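Side-chain contacts in alpha-L-rhamnosidase (Streptomyces avermitilis, PDB 3W5M), which hydrolyses terminal non-reducing alpha-L-rhamnose residues from alpha-L-rhamnosides, including citrus flavonoids such as naringin and the arabinogalactan-protein gum arabic: residues A[296-301]-A[388-393]; A[662-667]-A[700-705]; A[787-792]-A[821-826]. All coordinates share one frame; numbering follows the deposited sequence.

Contact 1 (A[296-301]-A[388-393]); sequences APVASA and FGPHQY
Val298 and Pro390 mark the closest backbone approach of two irregular loops, their CA atoms 8.0 Å apart, a distance spanned by a few side-chain contacts and one bridging water. In segment 388-393, Gly389 has a positive phi of 78° with an extended psi, and His391 adopts left-handed helical angles. Val298 leans toward this turn of the chain, and its CG2 does the touching: with CG1 anti to the backbone N (chi1 174°), CG2 stands beside that N, anti to the carbonyl carbon, and comes within 3.9 Å of Pro390 CG. The same methyl reaches the imidazole obliquely, CG2 of Val298 lying 4.2 Å from CE1 of His391. The proline also supports the histidine: Pro390 CB sits 4.1 Å above the plane of the His391 ring, over its centre. Segment 296-301 overlaps the inferred end of the rhamnose-binding module CBM67 and leads toward strand 303-311, whereas 388-393 lies in the loop between helix 379-382 and strand 398-407, in the alpha-L-rhamnosidase N-terminal domain, so this surface contact joins loops flanking two beta-sheets. A water lies in the imidazole plane at its edge, hydrogen-bonded to His391 NE2 (2.7 Å) and donating to Ala299 O (2.9 Å), and thereby ties the ring to the opposite backbone. Segment 388-393 has its own brace: Gln392 NE2 gives a fairly straight bond (165°) to Gly389 O at 2.9 Å. That oxygen lies nearly in the Gln392 amide plane, though the NE2 approaches it from well above the carbonyl plane; a second bond, from NE2 to Phe388 O, is weak. Further along, Tyr393 hydrogen-bonds through OH to Trp347 NE1 and meets Tyr350 edge-to-face. The side chain of Pro390 is about 11 Å from that of Asp635, which binds rhamnose.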
# COMPACT_ATOMS: atom_id res chain seq x y z
N ALA A 296 -10.42 2.20 27.84
CA ALA A 296 -9.94 3.58 27.64
C ALA A 296 -10.34 4.15 26.28
O ALA A 296 -10.30 3.44 25.27
CB ALA A 296 -8.43 3.69 27.81
N PRO A 297 -10.69 5.45 26.24
CA PRO A 297 -10.93 6.10 24.95
C PRO A 297 -9.60 6.15 24.19
O PRO A 297 -8.54 6.16 24.80
CB PRO A 297 -11.34 7.54 25.33
CG PRO A 297 -11.50 7.56 26.81
CD PRO A 297 -10.82 6.36 27.39
N VAL A 298 -9.68 6.14 22.86
CA VAL A 298 -8.50 6.19 21.99
C VAL A 298 -8.25 7.64 21.54
O VAL A 298 -9.16 8.30 21.11
CB VAL A 298 -8.71 5.28 20.77
CG1 VAL A 298 -7.54 5.43 19.78
CG2 VAL A 298 -8.85 3.83 21.21
N ALA A 299 -7.03 8.12 21.68
CA ALA A 299 -6.71 9.44 21.15
C ALA A 299 -5.74 9.21 19.99
O ALA A 299 -4.90 8.34 20.05
CB ALA A 299 -6.09 10.34 22.22
N SER A 300 -5.89 9.98 18.92
CA SER A 300 -5.05 9.77 17.76
C SER A 300 -4.48 11.08 17.25
O SER A 300 -4.38 11.27 16.06
CB SER A 300 -5.89 9.11 16.66
OG SER A 300 -6.30 7.81 17.06
N ALA A 301 -4.06 11.99 18.14
CA ALA A 301 -3.60 13.29 17.67
C ALA A 301 -2.25 13.13 16.97
O ALA A 301 -1.53 12.14 17.23
CB ALA A 301 -3.48 14.27 18.83
N PHE A 388 -9.17 -4.48 12.58
CA PHE A 388 -8.61 -4.96 13.84
C PHE A 388 -8.45 -3.90 14.93
O PHE A 388 -8.01 -4.20 16.03
CB PHE A 388 -7.27 -5.67 13.56
CG PHE A 388 -7.38 -6.74 12.52
CD1 PHE A 388 -8.26 -7.81 12.71
CD2 PHE A 388 -6.62 -6.67 11.35
CE1 PHE A 388 -8.40 -8.78 11.74
CE2 PHE A 388 -6.75 -7.65 10.38
CZ PHE A 388 -7.64 -8.70 10.58
N GLY A 389 -8.81 -2.66 14.63
CA GLY A 389 -8.68 -1.59 15.63
C GLY A 389 -7.26 -1.08 15.80
O GLY A 389 -6.37 -1.41 14.99
N PRO A 390 -7.05 -0.24 16.83
CA PRO A 390 -5.82 0.51 17.02
C PRO A 390 -4.81 -0.24 17.88
O PRO A 390 -5.07 -1.38 18.29
CB PRO A 390 -6.32 1.79 17.72
CG PRO A 390 -7.53 1.34 18.49
CD PRO A 390 -8.05 0.08 17.85
N HIS A 391 -3.64 0.39 18.12
CA HIS A 391 -2.61 -0.13 19.02
C HIS A 391 -2.10 -1.51 18.64
O HIS A 391 -1.86 -2.35 19.51
CB HIS A 391 -3.11 -0.11 20.47
CG HIS A 391 -3.65 1.21 20.89
ND1 HIS A 391 -4.66 1.35 21.82
CD2 HIS A 391 -3.34 2.46 20.48
CE1 HIS A 391 -4.93 2.64 21.98
NE2 HIS A 391 -4.14 3.33 21.18
N GLN A 392 -1.93 -1.76 17.34
CA GLN A 392 -1.39 -3.05 16.89
C GLN A 392 0.05 -3.27 17.37
O GLN A 392 0.41 -4.39 17.70
CB GLN A 392 -1.50 -3.21 15.37
CG GLN A 392 -2.93 -3.16 14.83
CD GLN A 392 -3.81 -4.24 15.41
OE1 GLN A 392 -3.37 -5.37 15.61
NE2 GLN A 392 -5.07 -3.90 15.67
N TYR A 393 0.86 -2.22 17.43
CA TYR A 393 2.26 -2.38 17.81
C TYR A 393 2.63 -1.63 19.10
O TYR A 393 3.62 -1.95 19.77
CB TYR A 393 3.20 -1.94 16.67
CG TYR A 393 3.02 -2.70 15.37
CD1 TYR A 393 2.12 -2.29 14.42
CD2 TYR A 393 3.78 -3.85 15.10
CE1 TYR A 393 1.96 -2.97 13.22
CE2 TYR A 393 3.62 -4.56 13.93
CZ TYR A 393 2.73 -4.12 12.98
OH TYR A 393 2.57 -4.81 11.79
O HOH W 1 -4.64 5.96 21.61

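Contact 2 (A[662-667]-A[700-705]); sequences TKWLVD and VTVPWA
Lys663 NZ is held by three acceptors: Asp667 OD2 at 2.8 Å, in a salt bridge one helical turn along that uses the syn lone pair of the carboxylate, and the backbone oxygens of Trp347 and Ser626. This buried ion pair takes no part in the contact with helix 698-710, which is purely apolar. The axes of the two segments run nearly antiparallel (159°) and approach to 10.7 Å. Leu665 points toward the other helix and sets both methyls against the ring of Pro703: CD2 is 3.7 Å from Pro703 CD, and CD1 is 3.8 Å from Pro703 CG. The leucine CD2 also reaches Val702 CB at 4.2 Å. Replacing Leu665, an alanine would remove both methyls and would probably open a gap beside the Pro703 ring and Val702. Trp664 adds a looser touch: CG anti to the backbone N (chi1 -180°) swings the indole out until CZ3 lies 4.4 Å from Val702 CG2, while its NE1 bonds to Ala682 O. Pro703, which lacks an N-H to give to the turn before, kinks its helix here. Within the (alpha/alpha)6-barrel, Pro703 also packs on Val715 and Ala719 of helix 713-732, Trp664 on Thr641 and Ile644 of helix 641-654, and Val700 and Trp704 on helix 756-777.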
# COMPACT_ATOMS: atom_id res chain seq x y z
N THR A 662 10.79 -6.34 -3.50
CA THR A 662 11.94 -6.73 -2.65
C THR A 662 11.69 -6.41 -1.19
O THR A 662 11.86 -7.26 -0.32
CB THR A 662 13.29 -6.11 -3.13
OG1 THR A 662 13.55 -6.54 -4.47
CG2 THR A 662 14.46 -6.53 -2.23
N LYS A 663 11.28 -5.17 -0.92
CA LYS A 663 10.94 -4.75 0.42
C LYS A 663 9.80 -5.62 0.98
O LYS A 663 9.89 -6.11 2.11
CB LYS A 663 10.50 -3.27 0.40
CG LYS A 663 10.15 -2.72 1.77
CD LYS A 663 8.68 -2.90 2.04
CE LYS A 663 8.27 -2.21 3.32
NZ LYS A 663 6.85 -2.49 3.58
N TRP A 664 8.76 -5.83 0.19
CA TRP A 664 7.61 -6.60 0.69
C TRP A 664 8.02 -8.06 1.01
O TRP A 664 7.53 -8.64 1.97
CB TRP A 664 6.42 -6.58 -0.26
CG TRP A 664 5.26 -7.38 0.29
CD1 TRP A 664 4.45 -7.04 1.34
CD2 TRP A 664 4.85 -8.69 -0.13
NE1 TRP A 664 3.53 -8.05 1.56
CE2 TRP A 664 3.75 -9.06 0.67
CE3 TRP A 664 5.30 -9.57 -1.12
CZ2 TRP A 664 3.09 -10.29 0.52
CZ3 TRP A 664 4.62 -10.79 -1.29
CH2 TRP A 664 3.56 -11.15 -0.44
N LEU A 665 8.88 -8.64 0.20
CA LEU A 665 9.31 -10.03 0.48
C LEU A 665 10.10 -10.13 1.77
O LEU A 665 10.08 -11.17 2.44
CB LEU A 665 10.11 -10.60 -0.69
CG LEU A 665 9.30 -10.90 -1.94
CD1 LEU A 665 10.26 -11.02 -3.13
CD2 LEU A 665 8.48 -12.16 -1.73
N VAL A 666 10.81 -9.06 2.16
CA VAL A 666 11.38 -9.00 3.48
C VAL A 666 10.28 -9.06 4.54
O VAL A 666 10.44 -9.77 5.56
CB VAL A 666 12.25 -7.74 3.70
CG1 VAL A 666 12.76 -7.71 5.13
CG2 VAL A 666 13.41 -7.79 2.73
N ASP A 667 9.18 -8.34 4.32
CA ASP A 667 8.04 -8.37 5.26
C ASP A 667 7.46 -9.79 5.32
O ASP A 667 7.14 -10.30 6.40
CB ASP A 667 6.90 -7.45 4.84
CG ASP A 667 7.28 -5.96 4.84
OD1 ASP A 667 8.09 -5.52 5.71
OD2 ASP A 667 6.70 -5.24 3.97
N VAL A 700 7.20 -17.86 -3.13
CA VAL A 700 7.91 -18.50 -4.24
C VAL A 700 7.68 -17.76 -5.57
O VAL A 700 8.64 -17.48 -6.33
CB VAL A 700 7.44 -19.98 -4.41
CG1 VAL A 700 8.45 -20.74 -5.26
CG2 VAL A 700 7.19 -20.63 -3.06
N THR A 701 6.43 -17.42 -5.86
CA THR A 701 6.06 -16.90 -7.18
C THR A 701 6.48 -15.46 -7.39
O THR A 701 6.76 -15.06 -8.50
CB THR A 701 4.54 -16.97 -7.46
OG1 THR A 701 3.85 -16.23 -6.46
CG2 THR A 701 4.02 -18.43 -7.41
N VAL A 702 6.48 -14.69 -6.32
CA VAL A 702 6.85 -13.27 -6.44
C VAL A 702 8.39 -13.09 -6.68
O VAL A 702 8.79 -12.31 -7.56
CB VAL A 702 6.27 -12.45 -5.28
CG1 VAL A 702 6.72 -11.01 -5.41
CG2 VAL A 702 4.72 -12.45 -5.33
N PRO A 703 9.25 -13.81 -5.93
CA PRO A 703 10.67 -13.78 -6.31
C PRO A 703 10.89 -14.24 -7.74
O PRO A 703 11.69 -13.66 -8.49
CB PRO A 703 11.33 -14.72 -5.31
CG PRO A 703 10.45 -14.64 -4.10
CD PRO A 703 9.06 -14.47 -4.62
N TRP A 704 10.16 -15.28 -8.17
CA TRP A 704 10.34 -15.75 -9.53
C TRP A 704 9.89 -14.72 -10.55
O TRP A 704 10.56 -14.50 -11.57
CB TRP A 704 9.62 -17.09 -9.77
CG TRP A 704 9.97 -17.67 -11.10
CD1 TRP A 704 9.16 -17.78 -12.20
CD2 TRP A 704 11.25 -18.20 -11.49
NE1 TRP A 704 9.85 -18.36 -13.24
CE2 TRP A 704 11.13 -18.63 -12.84
CE3 TRP A 704 12.48 -18.36 -10.82
CZ2 TRP A 704 12.21 -19.20 -13.55
CZ3 TRP A 704 13.56 -18.93 -11.53
CH2 TRP A 704 13.40 -19.35 -12.88
N ALA A 705 8.75 -14.08 -10.29
CA ALA A 705 8.28 -13.03 -11.18
C ALA A 705 9.30 -11.87 -11.28
O ALA A 705 9.55 -11.38 -12.38
CB ALA A 705 6.89 -12.54 -10.73

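Contact 3 (A[787-792]-A[821-826]); sequences DLFTRI and MNLVPD
Phe789 of helix 783-800 projects onto the turn at Met821-Leu823, where a Schellman motif ends helix 812-820, with Asn822 at positive phi as its C-prime residue. The ring reaches across because CG is anti to the backbone N (chi1 175°), which carries the far end of the phenyl to the turn. CE1 of Phe789 meets a methyl of Leu823, CD2, at 4.2 Å; the two side chains approach at a slant, and the methyl stands oblique to the ring. The ring edge of Phe789 at CZ faces Met821 O, 4.2 Å away and near the ring plane. The Met821 side chain itself leads away, to Tyr763 of helix 756-777, the helix that Leu823 also touches through Ala762. Two more residues of helix 783-800 hold the same turn by its carbonyls: Arg793 NH1 bonds to Asn822 O and Gln797 NE2 to Leu823 O. Elsewhere on the helix, Arg791 NE pairs with Asp787 OD2 at 3.2 Å in a salt bridge, the oxygen lying close to the guanidinium plane but being met from above the carboxylate plane. The chemistry is therefore divided: Phe789 supplies apolar packing plus a ring edge whose slightly positive hydrogens would at most interact weakly with the Met821 carbonyl at this long distance, while directional bonding to the turn comes from Arg793 and Gln797 on the same helix.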
# COMPACT_ATOMS: atom_id res chain seq x y z
N ASP A 787 12.98 -33.78 -8.10
CA ASP A 787 12.44 -35.06 -7.68
C ASP A 787 11.12 -34.88 -6.93
O ASP A 787 10.15 -35.62 -7.16
CB ASP A 787 13.46 -35.81 -6.80
CG ASP A 787 12.84 -37.01 -6.07
OD1 ASP A 787 12.33 -37.93 -6.75
OD2 ASP A 787 12.86 -37.02 -4.82
N LEU A 788 11.07 -33.88 -6.04
CA LEU A 788 9.83 -33.54 -5.33
C LEU A 788 8.72 -33.18 -6.30
O LEU A 788 7.61 -33.68 -6.14
CB LEU A 788 10.04 -32.40 -4.34
CG LEU A 788 8.76 -31.93 -3.62
CD1 LEU A 788 8.12 -33.04 -2.79
CD2 LEU A 788 9.06 -30.72 -2.74
N PHE A 789 9.01 -32.30 -7.26
CA PHE A 789 8.07 -31.91 -8.31
C PHE A 789 7.53 -33.11 -9.08
O PHE A 789 6.31 -33.26 -9.22
CB PHE A 789 8.68 -30.90 -9.29
CG PHE A 789 7.79 -30.56 -10.46
CD1 PHE A 789 6.48 -30.13 -10.26
CD2 PHE A 789 8.27 -30.64 -11.76
CE1 PHE A 789 5.66 -29.80 -11.33
CE2 PHE A 789 7.46 -30.31 -12.84
CZ PHE A 789 6.14 -29.90 -12.63
N THR A 790 8.45 -33.96 -9.56
CA THR A 790 8.10 -35.23 -10.25
C THR A 790 7.09 -36.07 -9.43
O THR A 790 6.10 -36.57 -9.96
CB THR A 790 9.36 -36.09 -10.48
OG1 THR A 790 10.31 -35.33 -11.23
CG2 THR A 790 9.02 -37.37 -11.27
N ARG A 791 7.36 -36.21 -8.13
CA ARG A 791 6.51 -37.03 -7.27
C ARG A 791 5.14 -36.44 -7.01
O ARG A 791 4.14 -37.16 -6.99
CB ARG A 791 7.22 -37.40 -5.98
CG ARG A 791 8.36 -38.37 -6.22
CD ARG A 791 8.96 -38.85 -4.92
NE ARG A 791 9.76 -37.82 -4.28
CZ ARG A 791 9.41 -37.18 -3.17
NH1 ARG A 791 8.26 -37.44 -2.56
NH2 ARG A 791 10.22 -36.26 -2.66
N ILE A 792 5.06 -35.11 -6.86
CA ILE A 792 3.77 -34.45 -6.72
C ILE A 792 2.96 -34.48 -7.99
O ILE A 792 1.74 -34.71 -7.94
CB ILE A 792 3.90 -32.98 -6.28
CG1 ILE A 792 4.69 -32.89 -4.98
CG2 ILE A 792 2.50 -32.41 -6.02
CD1 ILE A 792 5.12 -31.46 -4.65
N MET A 821 0.54 -25.09 -15.13
CA MET A 821 1.56 -25.59 -14.22
C MET A 821 2.17 -26.91 -14.71
O MET A 821 2.95 -27.54 -14.00
CB MET A 821 1.01 -25.75 -12.80
CG MET A 821 0.56 -24.42 -12.18
SD MET A 821 -0.31 -24.62 -10.63
CE MET A 821 -0.48 -22.88 -10.15
N ASN A 822 1.80 -27.29 -15.93
CA ASN A 822 2.33 -28.49 -16.61
C ASN A 822 2.03 -29.74 -15.82
O ASN A 822 2.90 -30.61 -15.64
CB ASN A 822 3.83 -28.30 -16.93
CG ASN A 822 4.07 -27.07 -17.79
OD1 ASN A 822 3.42 -26.88 -18.81
ND2 ASN A 822 5.00 -26.20 -17.36
N LEU A 823 0.77 -29.84 -15.37
CA LEU A 823 0.33 -30.95 -14.55
C LEU A 823 -0.42 -32.02 -15.35
O LEU A 823 -0.39 -33.17 -14.95
CB LEU A 823 -0.47 -30.48 -13.34
CG LEU A 823 0.34 -29.56 -12.40
CD1 LEU A 823 -0.54 -28.95 -11.33
CD2 LEU A 823 1.52 -30.26 -11.75
N VAL A 824 -1.03 -31.65 -16.48
CA VAL A 824 -1.73 -32.61 -17.35
C VAL A 824 -0.66 -33.48 -18.03
O VAL A 824 0.29 -32.95 -18.58
CB VAL A 824 -2.54 -31.89 -18.46
CG1 VAL A 824 -3.34 -32.89 -19.27
CG2 VAL A 824 -3.48 -30.85 -17.89
N PRO A 825 -0.82 -34.82 -18.04
CA PRO A 825 0.11 -35.59 -18.89
C PRO A 825 0.11 -35.04 -20.33
O PRO A 825 -0.94 -34.64 -20.84
CB PRO A 825 -0.44 -37.02 -18.84
CG PRO A 825 -1.36 -37.06 -17.66
CD PRO A 825 -1.89 -35.66 -17.46
N ASP A 826 1.27 -35.02 -20.99
CA ASP A 826 1.38 -34.39 -22.30
C ASP A 826 0.45 -34.97 -23.33
O ASP A 826 -0.05 -34.24 -24.17
CB ASP A 826 2.81 -34.38 -22.81
CG ASP A 826 3.65 -33.37 -22.09
OD1 ASP A 826 4.15 -33.73 -21.01
OD2 ASP A 826 3.75 -32.20 -22.56

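Contact 1 lies at the surface between loops flanking beta-sheets, whereas contacts 2 and 3 are buried among helices of the 6-hairpin glycosidase domain. Their chemistry follows: a water joins the two sides of contact 1, contact 2 packs apolar groups helix on helix, and contact 3 sets an aromatic ring against a helix terminus with a carbonyl at its edge. The three contacts have no helix or strand in common, but neighbours relate them. Trp347 bonds to Tyr393 of contact 1 through NE1 and to Lys663 of contact 2 through O. Helix 756-777 touches residues of both contacts 2 and 3, whose nearest atoms are about 7 Å apart.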